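Local coordinates for protein putative nucleotide sugar epimerase/ dehydratase (Bordetella bronchiseptica, PDB 2Q1S) that binds NADH in a Rossmann fold and probably acts as a nucleotide-sugar epimerase or dehydratase in the biosynthesis of lipopolysaccharide O-antigen, at residues A[63-75]-A[214-226]. Residues are numbered along the deposited sequence; the frame is centred on the assembly and turned at random.
Sequences VDNLLSAEKINVP and PGEILGAGRWRGT. With NAI (1,4-dihydronicotinamide adenine dinucleotide), chain B.
Arg-222 runs along residues 65-67, touching the backbone and the Leu-67 side chain in turn. Its CB and CG pass Leu-67 O, which also accepts the bond from the Arg-222 backbone N (2.9 Å). CD then comes up to Leu-67 CD1, and NE lies against both that methyl and Leu-67 CA. A bend at chi3 (-143°) turns one face of the guanidinium to CD1, which stands off-centre toward the rim and touches CZ and NH1, while at the edge NH2 gives a hydrogen bond to Asn-65 O (2.7 Å). That oxygen lies in the guanidinium plane, although the donor stands above the carbonyl plane.

Over the centre of the Arg-224 guanidinium sits Ser-68 CB, 3.4 Å from CZ. NH1 is bound to Ala-220 O and more weakly to Leu-67 O, and NE to His-110 O.

Residues 63-75 follow strand 59-63 of the Rossmann fold, and their first turns hold the adenosine half of NADH. Asp-64, just past that strand, accepts hydrogen bonds from both hydroxyls of the adenosine ribose, O2B to OD1 and O3B to OD2, as is usual for NAD-dependent family members. Ser-68 N gives a hydrogen bond to O2B and its OG one to the phosphate oxygen O1A (2.6 Å). Arg-222 holds the carbonyls of Asn-65 and Leu-67, in the chain between these two residues.

At Gly-221, with no CB to part them, the backbones are in contact, its CA lying 3.9 Å from Ser-68 CA. Glu-70, bent at chi2 (-62°), lays CG against the Ala-220 methyl and takes the Gly-221 N-H on the anti side of OE2, almost straight (2.8 Å, 177°); Lys-367 forms a salt bridge to the same oxygen. Asn-73 ND2 donates to a lone pair of Gly-215 O (3.2 Å) beside Ile-217 CD1.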
loop_
_atom_site.group_PDB
_atom_site.type_symbol
_atom_site.label_atom_id
_atom_site.label_comp_id
_atom_site.label_asym_id
_atom_site.label_seq_id
_atom_site.Cartn_x
_atom_site.Cartn_y
_atom_site.Cartn_z
ATOM N N VAL A 63 4.380 8.183 -21.385
ATOM C CA VAL A 63 2.992 8.290 -20.913
ATOM C C VAL A 63 3.071 9.242 -19.735
ATOM O O VAL A 63 3.765 8.896 -18.755
ATOM C CB VAL A 63 2.476 6.920 -20.407
ATOM C CG1 VAL A 63 1.064 7.130 -19.868
ATOM C CG2 VAL A 63 2.448 5.903 -21.599
ATOM N N ASP A 64 2.464 10.416 -19.845
ATOM C CA ASP A 64 2.603 11.391 -18.766
ATOM C C ASP A 64 1.412 12.334 -18.818
ATOM O O ASP A 64 1.083 12.872 -19.879
ATOM C CB ASP A 64 3.934 12.147 -18.909
ATOM C CG ASP A 64 4.370 12.790 -17.629
ATOM O OD1 ASP A 64 3.553 13.643 -17.139
ATOM O OD2 ASP A 64 5.487 12.513 -17.191
ATOM N N ASN A 65 0.757 12.526 -17.667
ATOM C CA ASN A 65 -0.418 13.418 -17.632
ATOM C C ASN A 65 -0.061 14.906 -17.406
ATOM O O ASN A 65 -0.938 15.761 -17.277
ATOM C CB ASN A 65 -1.428 12.926 -16.575
ATOM C CG ASN A 65 -0.868 12.931 -15.192
ATOM O OD1 ASN A 65 0.326 13.171 -14.963
ATOM N ND2 ASN A 65 -1.701 12.516 -14.230
ATOM N N LEU A 66 1.255 15.159 -17.273
ATOM C CA LEU A 66 1.756 16.545 -17.057
ATOM C C LEU A 66 1.342 17.148 -15.725
ATOM O O LEU A 66 1.346 18.363 -15.557
ATOM C CB LEU A 66 1.454 17.496 -18.240
ATOM C CG LEU A 66 2.104 17.046 -19.568
ATOM C CD1 LEU A 66 1.756 18.065 -20.670
ATOM C CD2 LEU A 66 3.617 16.807 -19.466
ATOM N N LEU A 67 1.065 16.264 -14.759
ATOM C CA LEU A 67 0.596 16.739 -13.464
ATOM C C LEU A 67 1.676 17.537 -12.739
ATOM O O LEU A 67 1.373 18.547 -12.076
ATOM C CB LEU A 67 0.106 15.560 -12.651
ATOM C CG LEU A 67 -0.389 15.808 -11.238
ATOM C CD1 LEU A 67 -1.522 16.820 -11.195
ATOM C CD2 LEU A 67 -0.810 14.455 -10.644
ATOM N N SER A 68 2.931 17.124 -12.898
ATOM C CA SER A 68 4.049 17.869 -12.316
ATOM C C SER A 68 5.188 18.079 -13.311
ATOM O O SER A 68 6.342 18.056 -12.921
ATOM C CB SER A 68 4.547 17.197 -11.038
ATOM O OG SER A 68 4.914 15.841 -11.283
ATOM N N ALA A 69 4.821 18.301 -14.577
ATOM C CA ALA A 69 5.762 18.344 -15.686
ATOM C C ALA A 69 5.285 19.370 -16.692
ATOM O O ALA A 69 4.124 19.838 -16.665
ATOM C CB ALA A 69 5.849 16.969 -16.336
ATOM N N GLU A 70 6.215 19.750 -17.577
ATOM C CA GLU A 70 5.934 20.683 -18.672
ATOM C C GLU A 70 6.152 19.943 -19.972
ATOM O O GLU A 70 7.094 19.163 -20.073
ATOM C CB GLU A 70 6.866 21.904 -18.626
ATOM C CG GLU A 70 6.680 22.814 -17.418
ATOM C CD GLU A 70 5.294 23.433 -17.383
ATOM O OE1 GLU A 70 4.869 23.959 -18.428
ATOM O OE2 GLU A 70 4.616 23.363 -16.336
ATOM N N LYS A 71 5.262 20.182 -20.939
ATOM C CA LYS A 71 5.319 19.599 -22.282
ATOM C C LYS A 71 6.658 19.862 -22.980
ATOM O O LYS A 71 7.103 19.028 -23.775
ATOM C CB LYS A 71 4.148 20.121 -23.121
ATOM C CG LYS A 71 3.919 19.449 -24.471
ATOM N N ILE A 72 7.314 20.989 -22.680
ATOM C CA ILE A 72 8.633 21.280 -23.291
ATOM C C ILE A 72 9.721 20.301 -22.910
ATOM O O ILE A 72 10.792 20.298 -23.497
ATOM C CB ILE A 72 9.144 22.722 -23.041
ATOM C CG1 ILE A 72 9.316 22.984 -21.529
ATOM C CG2 ILE A 72 8.232 23.701 -23.733
ATOM C CD1 ILE A 72 10.302 24.139 -21.238
ATOM N N ASN A 73 9.432 19.443 -21.943
ATOM C CA ASN A 73 10.347 18.373 -21.591
ATOM C C ASN A 73 10.091 17.063 -22.323
ATOM O O ASN A 73 10.761 16.075 -22.073
ATOM C CB ASN A 73 10.342 18.145 -20.083
ATOM C CG ASN A 73 11.447 18.878 -19.380
ATOM O OD1 ASN A 73 12.492 19.143 -19.949
ATOM N ND2 ASN A 73 11.228 19.193 -18.126
ATOM N N VAL A 74 9.130 17.052 -23.230
ATOM C CA VAL A 74 8.988 15.915 -24.114
ATOM C C VAL A 74 9.139 16.189 -25.603
ATOM O O VAL A 74 8.266 16.770 -26.231
ATOM C CB VAL A 74 7.753 15.082 -23.837
ATOM C CG1 VAL A 74 6.788 15.788 -22.949
ATOM C CG2 VAL A 74 7.111 14.624 -25.106
ATOM N N PRO A 75 10.258 15.728 -26.150
ATOM C CA PRO A 75 10.708 16.130 -27.477
ATOM C C PRO A 75 9.738 15.692 -28.547
ATOM O O PRO A 75 9.047 14.690 -28.404
ATOM C CB PRO A 75 11.994 15.354 -27.629
ATOM C CG PRO A 75 11.749 14.150 -26.889
ATOM C CD PRO A 75 11.068 14.614 -25.641
ATOM N N PRO A 214 19.894 19.510 -14.606
ATOM C CA PRO A 214 19.074 20.147 -15.640
ATOM C C PRO A 214 17.720 19.461 -15.821
ATOM O O PRO A 214 17.618 18.235 -15.655
ATOM C CB PRO A 214 19.919 19.989 -16.914
ATOM C CG PRO A 214 21.311 19.672 -16.440
ATOM C CD PRO A 214 21.181 18.995 -15.118
ATOM N N GLY A 215 16.695 20.241 -16.143
ATOM C CA GLY A 215 15.393 19.668 -16.477
ATOM C C GLY A 215 14.391 19.654 -15.334
ATOM O O GLY A 215 13.218 19.398 -15.579
ATOM N N GLU A 216 14.838 19.972 -14.113
ATOM C CA GLU A 216 13.918 20.194 -12.989
ATOM C C GLU A 216 13.533 21.645 -12.984
ATOM O O GLU A 216 14.381 22.517 -12.734
ATOM C CB GLU A 216 14.545 19.822 -11.631
ATOM C CG GLU A 216 13.526 20.020 -10.510
ATOM C CD GLU A 216 13.912 19.455 -9.167
ATOM O OE1 GLU A 216 15.104 19.198 -8.899
ATOM O OE2 GLU A 216 12.984 19.272 -8.345
ATOM N N ILE A 217 12.253 21.900 -13.299
ATOM C CA ILE A 217 11.740 23.260 -13.473
ATOM C C ILE A 217 10.874 23.624 -12.271
ATOM O O ILE A 217 9.835 22.999 -12.049
ATOM C CB ILE A 217 10.891 23.357 -14.768
ATOM C CG1 ILE A 217 11.738 23.005 -15.999
ATOM C CG2 ILE A 217 10.206 24.764 -14.877
ATOM C CD1 ILE A 217 10.943 22.709 -17.321
ATOM N N LEU A 218 11.269 24.659 -11.530
ATOM C CA LEU A 218 10.418 25.150 -10.437
ATOM C C LEU A 218 9.035 25.474 -10.991
ATOM O O LEU A 218 8.930 26.090 -12.047
ATOM C CB LEU A 218 11.029 26.393 -9.774
ATOM C CG LEU A 218 12.419 26.207 -9.133
ATOM C CD1 LEU A 218 12.952 27.548 -8.637
ATOM C CD2 LEU A 218 12.424 25.207 -7.973
ATOM N N GLY A 219 7.974 25.003 -10.307
ATOM C CA GLY A 219 6.605 25.344 -10.747
ATOM C C GLY A 219 6.085 24.429 -11.856
ATOM O O GLY A 219 4.979 24.641 -12.346
ATOM N N ALA A 220 6.856 23.430 -12.272
ATOM C CA ALA A 220 6.395 22.535 -13.336
ATOM C C ALA A 220 5.031 21.904 -13.013
ATOM O O ALA A 220 4.801 21.427 -11.899
ATOM C CB ALA A 220 7.432 21.469 -13.644
ATOM N N GLY A 221 4.126 21.923 -13.988
ATOM C CA GLY A 221 2.832 21.228 -13.886
ATOM C C GLY A 221 1.750 22.024 -13.190
ATOM O O GLY A 221 1.817 23.250 -13.132
ATOM N N ARG A 222 0.754 21.321 -12.656
ATOM C CA ARG A 222 -0.419 21.944 -12.030
ATOM C C ARG A 222 -0.128 22.275 -10.575
ATOM O O ARG A 222 0.766 21.657 -9.988
ATOM C CB ARG A 222 -1.612 20.991 -12.108
ATOM C CG ARG A 222 -1.779 20.423 -13.498
ATOM C CD ARG A 222 -3.028 19.574 -13.686
ATOM N NE ARG A 222 -2.652 18.478 -14.572
ATOM C CZ ARG A 222 -3.217 17.278 -14.599
ATOM N NH1 ARG A 222 -4.252 16.997 -13.811
ATOM N NH2 ARG A 222 -2.745 16.368 -15.435
ATOM N N TRP A 223 -0.866 23.233 -10.004
ATOM C CA TRP A 223 -0.839 23.487 -8.570
ATOM C C TRP A 223 -1.233 22.212 -7.801
ATOM O O TRP A 223 -2.321 21.680 -7.977
ATOM C CB TRP A 223 -1.837 24.590 -8.216
ATOM C CG TRP A 223 -1.872 24.903 -6.781
ATOM C CD1 TRP A 223 -2.885 24.619 -5.887
ATOM C CD2 TRP A 223 -0.857 25.590 -6.039
ATOM N NE1 TRP A 223 -2.560 25.109 -4.639
ATOM C CE2 TRP A 223 -1.334 25.731 -4.706
ATOM C CE3 TRP A 223 0.392 26.134 -6.373
ATOM C CZ2 TRP A 223 -0.577 26.355 -3.703
ATOM C CZ3 TRP A 223 1.141 26.774 -5.378
ATOM C CH2 TRP A 223 0.658 26.868 -4.056
ATOM N N ARG A 224 -0.348 21.722 -6.947
ATOM C CA ARG A 224 -0.658 20.512 -6.209
ATOM C C ARG A 224 -0.915 20.805 -4.721
ATOM O O ARG A 224 -0.772 19.901 -3.868
ATOM C CB ARG A 224 0.422 19.440 -6.465
ATOM C CG ARG A 224 0.398 19.011 -7.932
ATOM C CD ARG A 224 1.503 18.066 -8.327
ATOM N NE ARG A 224 2.854 18.500 -7.963
ATOM C CZ ARG A 224 3.604 19.378 -8.613
ATOM N NH1 ARG A 224 3.109 20.038 -9.653
ATOM N NH2 ARG A 224 4.838 19.619 -8.181
ATOM N N GLY A 225 -1.314 22.037 -4.410
ATOM C CA GLY A 225 -1.802 22.299 -3.076
ATOM C C GLY A 225 -0.981 23.223 -2.199
ATOM O O GLY A 225 -1.528 23.914 -1.353
ATOM N N THR A 226 0.345 23.187 -2.366
ATOM C CA THR A 226 1.249 23.884 -1.455
ATOM C C THR A 226 2.371 24.581 -2.227
ATOM O O THR A 226 2.602 24.285 -3.416
ATOM C CB THR A 226 1.886 22.912 -0.418
ATOM O OG1 THR A 226 3.025 22.280 -1.003
ATOM C CG2 THR A 226 0.880 21.827 0.066
HETATM P PA NAI B . 8.550 14.536 -11.451
HETATM O O1A NAI B . 7.348 15.005 -10.713
HETATM O O2A NAI B . 9.332 15.544 -12.325
HETATM O O5B NAI B . 8.248 13.286 -12.306
HETATM C C5B NAI B . 7.095 12.450 -12.158
HETATM C C4B NAI B . 6.282 12.420 -13.440
HETATM O O4B NAI B . 5.130 11.612 -13.230
HETATM C C3B NAI B . 5.790 13.839 -13.829
HETATM O O3B NAI B . 6.132 14.114 -15.198
HETATM C C2B NAI B . 4.278 13.718 -13.701
HETATM O O2B NAI B . 3.464 14.522 -14.609
HETATM C C1B NAI B . 4.056 12.230 -13.974
HETATM N N9A NAI B . 2.780 11.708 -13.516
HETATM C C8A NAI B . 2.122 12.025 -12.359
HETATM N N7A NAI B . 1.005 11.300 -12.280
HETATM C C5A NAI B . 0.910 10.485 -13.370
HETATM C C6A NAI B . -0.024 9.482 -13.898
HETATM N N6A NAI B . -1.151 9.132 -13.266
HETATM N N1A NAI B . 0.253 8.859 -15.086
HETATM C C2A NAI B . 1.390 9.206 -15.748
HETATM N N3A NAI B . 2.311 10.100 -15.352
HETATM C C4A NAI B . 2.132 10.774 -14.161
HETATM O O3 NAI B . 9.521 14.014 -10.292
HETATM P PN NAI B . 10.945 13.240 -10.410
HETATM O O1N NAI B . 11.850 13.756 -9.408
HETATM O O2N NAI B . 11.270 13.181 -11.881
HETATM O O5D NAI B . 10.490 11.718 -10.008
HETATM C C5D NAI B . 10.665 10.605 -10.900
HETATM C C4D NAI B . 10.589 9.332 -10.055
HETATM O O4D NAI B . 11.690 9.302 -9.179
HETATM C C3D NAI B . 9.375 9.310 -9.124
HETATM O O3D NAI B . 8.856 7.973 -9.135
HETATM C C2D NAI B . 9.930 9.694 -7.787
HETATM O O2D NAI B . 9.123 9.159 -6.703
HETATM C C1D NAI B . 11.292 9.058 -7.814
HETATM N N1N NAI B . 12.240 9.665 -6.917
HETATM C C2N NAI B . 12.796 10.898 -7.152
HETATM C C3N NAI B . 13.731 11.443 -6.276
HETATM C C7N NAI B . 14.348 12.818 -6.511
HETATM O O7N NAI B . 15.176 13.223 -5.713
HETATM N N7N NAI B . 13.952 13.492 -7.621
HETATM C C4N NAI B . 14.170 10.696 -5.149
HETATM C C5N NAI B . 13.601 9.404 -4.958
HETATM C C6N NAI B . 12.673 8.910 -5.874
#